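Local coordinates for protein SmhA (Serratia marcescens, PDB 7A27) that is the A component of Smh, a tripartite alpha-pore-forming toxin that probably perforates target-cell membranes, at residues A[170-175]-A[254-259]. Sequence-based numbering, arbitrary orientation.
Sequences AELNEA and KANYAK
Leu172 and Asn256 mark the point where two nearly antiparallel helices draw together, with their CA atoms 6.5 Å apart. The axes of the 170-175 and 254-259 segments approach to 9.9 Å at 158° between their N-to-C directions, and each segment keeps its own i to i+4 backbone hydrogen bonding. Leu172 supplies most of the first helix's share of the interface. With CG anti to the carbonyl carbon (chi1 -75°) and chi2 at 165°, its fork is sent across to the second helix: CD1 lies 3.9 Å from the carbonyl C of Lys259, while CD2 comes within 3.9 Å of Asn256 OD1. Leu172 CD1 and CD2 both stand 4.0 Å from Lys259 CB; beyond it the lysine chain bends, bringing CE to 4.3 Å from Leu172 CD2 before the NZ end leads off. One turn along from Leu172, the Ala175 methyl touches the other branch of the Asn256 amide, its CB standing 3.7 Å from ND2. Tyr257 leaves its backbone on the side away from 170-175, but its side chain swings round to touch Ile176 and Ile180 of helix 160-188, and its OH is hydrogen-bonded to Ile236 O. The contact joins the helices that precede and follow in sequence the antiparallel strand pair 198-206/230-237, reminiscent of the beta-tongue of ClyA-family toxins. It exemplifies antiparallel helices meeting through small and branched apolar residues around one amide: shape and van der Waals contact hold the segments together, while the amide's polarity is met through ND2 by a hydrogen bond to Asn179 OD1, farther along helix 160-188.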
ATOM      1  N   ALA A 170      14.274  20.170   3.217  1.00 75.50           N
ATOM      2  CA  ALA A 170      14.547  18.722   3.051  1.00 74.87           C
ATOM      3  C   ALA A 170      14.293  18.021   4.382  1.00 74.91           C
ATOM      4  O   ALA A 170      13.636  16.989   4.363  1.00 75.23           O
ATOM      5  CB  ALA A 170      15.958  18.493   2.556  1.00 75.59           C
ATOM      6  N   GLU A 171      14.768  18.601   5.490  1.00 76.82           N
ATOM      7  CA  GLU A 171      14.656  18.040   6.862  1.00 77.92           C
ATOM      8  C   GLU A 171      13.189  18.004   7.280  1.00 76.60           C
ATOM      9  O   GLU A 171      12.784  16.991   7.846  1.00 78.12           O
ATOM     10  CB  GLU A 171      15.544  18.803   7.852  1.00 82.00           C
ATOM     11  CG  GLU A 171      17.000  18.358   7.767  1.00 84.99           C
ATOM     12  CD  GLU A 171      18.006  19.037   8.681  1.00 89.98           C
ATOM     13  OE1 GLU A 171      17.806  20.265   9.001  1.00 90.55           O
ATOM     14  OE2 GLU A 171      18.995  18.324   9.082  1.00 92.47           O
ATOM     15  N   LEU A 172      12.420  19.056   7.007  1.00 74.79           N
ATOM     16  CA  LEU A 172      10.978  19.128   7.366  1.00 74.47           C
ATOM     17  C   LEU A 172      10.168  18.091   6.577  1.00 73.93           C
ATOM     18  O   LEU A 172       9.331  17.433   7.203  1.00 72.77           O
ATOM     19  CB  LEU A 172      10.472  20.556   7.140  1.00 74.57           C
ATOM     20  CG  LEU A 172      10.925  21.548   8.210  1.00 76.12           C
ATOM     21  CD1 LEU A 172      10.720  22.996   7.775  1.00 76.49           C
ATOM     22  CD2 LEU A 172      10.188  21.267   9.522  1.00 76.26           C
ATOM     23  N   ASN A 173      10.383  17.947   5.265  1.00 74.10           N
ATOM     24  CA  ASN A 173       9.680  16.933   4.432  1.00 73.20           C
ATOM     25  C   ASN A 173       9.950  15.536   5.020  1.00 73.30           C
ATOM     26  O   ASN A 173       9.016  14.728   5.061  1.00 70.80           O
ATOM     27  CB  ASN A 173      10.076  17.010   2.957  1.00 72.44           C
ATOM     28  CG  ASN A 173       9.562  18.232   2.222  1.00 72.77           C
ATOM     29  OD1 ASN A 173       8.410  18.645   2.371  1.00 72.31           O
ATOM     30  ND2 ASN A 173      10.407  18.787   1.373  1.00 73.14           N
ATOM     31  N   GLU A 174      11.180  15.271   5.467  1.00 76.52           N
ATOM     32  CA  GLU A 174      11.578  13.973   6.066  1.00 79.50           C
ATOM     33  C   GLU A 174      10.807  13.761   7.380  1.00 79.97           C
ATOM     34  O   GLU A 174      10.386  12.621   7.616  1.00 79.74           O
ATOM     35  CB  GLU A 174      13.094  13.886   6.250  1.00 83.25           C
ATOM     36  CG  GLU A 174      13.775  12.905   5.301  1.00 87.16           C
ATOM     37  CD  GLU A 174      15.224  12.534   5.645  1.00 92.26           C
ATOM     38  OE1 GLU A 174      15.993  13.436   6.134  1.00 94.33           O
ATOM     39  OE2 GLU A 174      15.607  11.329   5.427  1.00 93.77           O
ATOM     40  N   ALA A 175      10.599  14.816   8.180  1.00 78.05           N
ATOM     41  CA  ALA A 175       9.892  14.762   9.481  1.00 76.31           C
ATOM     42  C   ALA A 175       8.402  14.506   9.253  1.00 76.47           C
ATOM     43  O   ALA A 175       7.818  13.681   9.976  1.00 79.21           O
ATOM     44  CB  ALA A 175      10.075  16.053  10.226  1.00 76.81           C
ATOM     45  N   LYS A 254       0.949  19.344  12.434  1.00 73.57           N
ATOM     46  CA  LYS A 254       0.435  20.739  12.392  1.00 75.97           C
ATOM     47  C   LYS A 254       1.627  21.705  12.491  1.00 75.86           C
ATOM     48  O   LYS A 254       1.768  22.583  11.606  1.00 74.64           O
ATOM     49  CB  LYS A 254      -0.593  20.983  13.504  1.00 78.63           C
ATOM     50  CG  LYS A 254      -1.281  22.340  13.452  1.00 80.89           C
ATOM     51  CD  LYS A 254      -2.145  22.653  14.662  1.00 83.40           C
ATOM     52  CE  LYS A 254      -2.705  24.063  14.620  1.00 85.32           C
ATOM     53  NZ  LYS A 254      -3.149  24.520  15.955  1.00 87.33           N
ATOM     54  N   ALA A 255       2.455  21.516  13.523  1.00 76.17           N
ATOM     55  CA  ALA A 255       3.668  22.307  13.826  1.00 77.38           C
ATOM     56  C   ALA A 255       4.635  22.283  12.628  1.00 76.70           C
ATOM     57  O   ALA A 255       5.113  23.367  12.228  1.00 78.96           O
ATOM     58  CB  ALA A 255       4.315  21.768  15.072  1.00 77.38           C
ATOM     59  N   ASN A 256       4.913  21.106  12.071  1.00 73.74           N
ATOM     60  CA  ASN A 256       5.846  20.947  10.925  1.00 72.17           C
ATOM     61  C   ASN A 256       5.299  21.658   9.681  1.00 71.09           C
ATOM     62  O   ASN A 256       6.094  22.310   8.995  1.00 69.55           O
ATOM     63  CB  ASN A 256       6.193  19.471  10.692  1.00 70.93           C
ATOM     64  CG  ASN A 256       7.182  18.953  11.718  1.00 71.41           C
ATOM     65  OD1 ASN A 256       7.948  19.727  12.300  1.00 72.64           O
ATOM     66  ND2 ASN A 256       7.180  17.647  11.933  1.00 70.44           N
ATOM     67  N   TYR A 257       4.001  21.556   9.374  1.00 71.76           N
ATOM     68  CA  TYR A 257       3.413  22.250   8.195  1.00 71.07           C
ATOM     69  C   TYR A 257       3.602  23.764   8.392  1.00 73.34           C
ATOM     70  O   TYR A 257       4.005  24.445   7.430  1.00 74.32           O
ATOM     71  CB  TYR A 257       1.968  21.827   7.904  1.00 69.70           C
ATOM     72  CG  TYR A 257       1.805  20.522   7.159  1.00 67.71           C
ATOM     73  CD1 TYR A 257       2.537  20.242   6.019  1.00 66.45           C
ATOM     74  CD2 TYR A 257       0.854  19.589   7.537  1.00 67.62           C
ATOM     75  CE1 TYR A 257       2.369  19.059   5.313  1.00 64.87           C
ATOM     76  CE2 TYR A 257       0.665  18.400   6.840  1.00 65.81           C
ATOM     77  CZ  TYR A 257       1.426  18.125   5.720  1.00 64.39           C
ATOM     78  OH  TYR A 257       1.242  16.958   5.019  1.00 62.12           O
ATOM     79  N   ALA A 258       3.383  24.277   9.602  1.00 74.58           N
ATOM     80  CA  ALA A 258       3.571  25.711   9.905  1.00 77.62           C
ATOM     81  C   ALA A 258       4.992  26.132   9.498  1.00 78.08           C
ATOM     82  O   ALA A 258       5.125  27.143   8.768  1.00 78.72           O
ATOM     83  CB  ALA A 258       3.304  25.999  11.365  1.00 80.12           C
ATOM     84  N   LYS A 259       6.004  25.374   9.938  1.00 77.06           N
ATOM     85  CA  LYS A 259       7.440  25.647   9.665  1.00 76.73           C
ATOM     86  C   LYS A 259       7.743  25.471   8.173  1.00 75.77           C
ATOM     87  O   LYS A 259       8.573  26.245   7.646  1.00 76.67           O
ATOM     88  CB  LYS A 259       8.359  24.742  10.499  1.00 76.45           C
ATOM     89  CG  LYS A 259       8.295  24.986  12.004  1.00 78.24           C
ATOM     90  CD  LYS A 259       9.625  24.826  12.757  1.00 79.83           C
ATOM     91  CE  LYS A 259       9.895  23.430  13.273  1.00 79.60           C
ATOM     92  NZ  LYS A 259       9.031  23.116  14.430  1.00 79.91           N
TER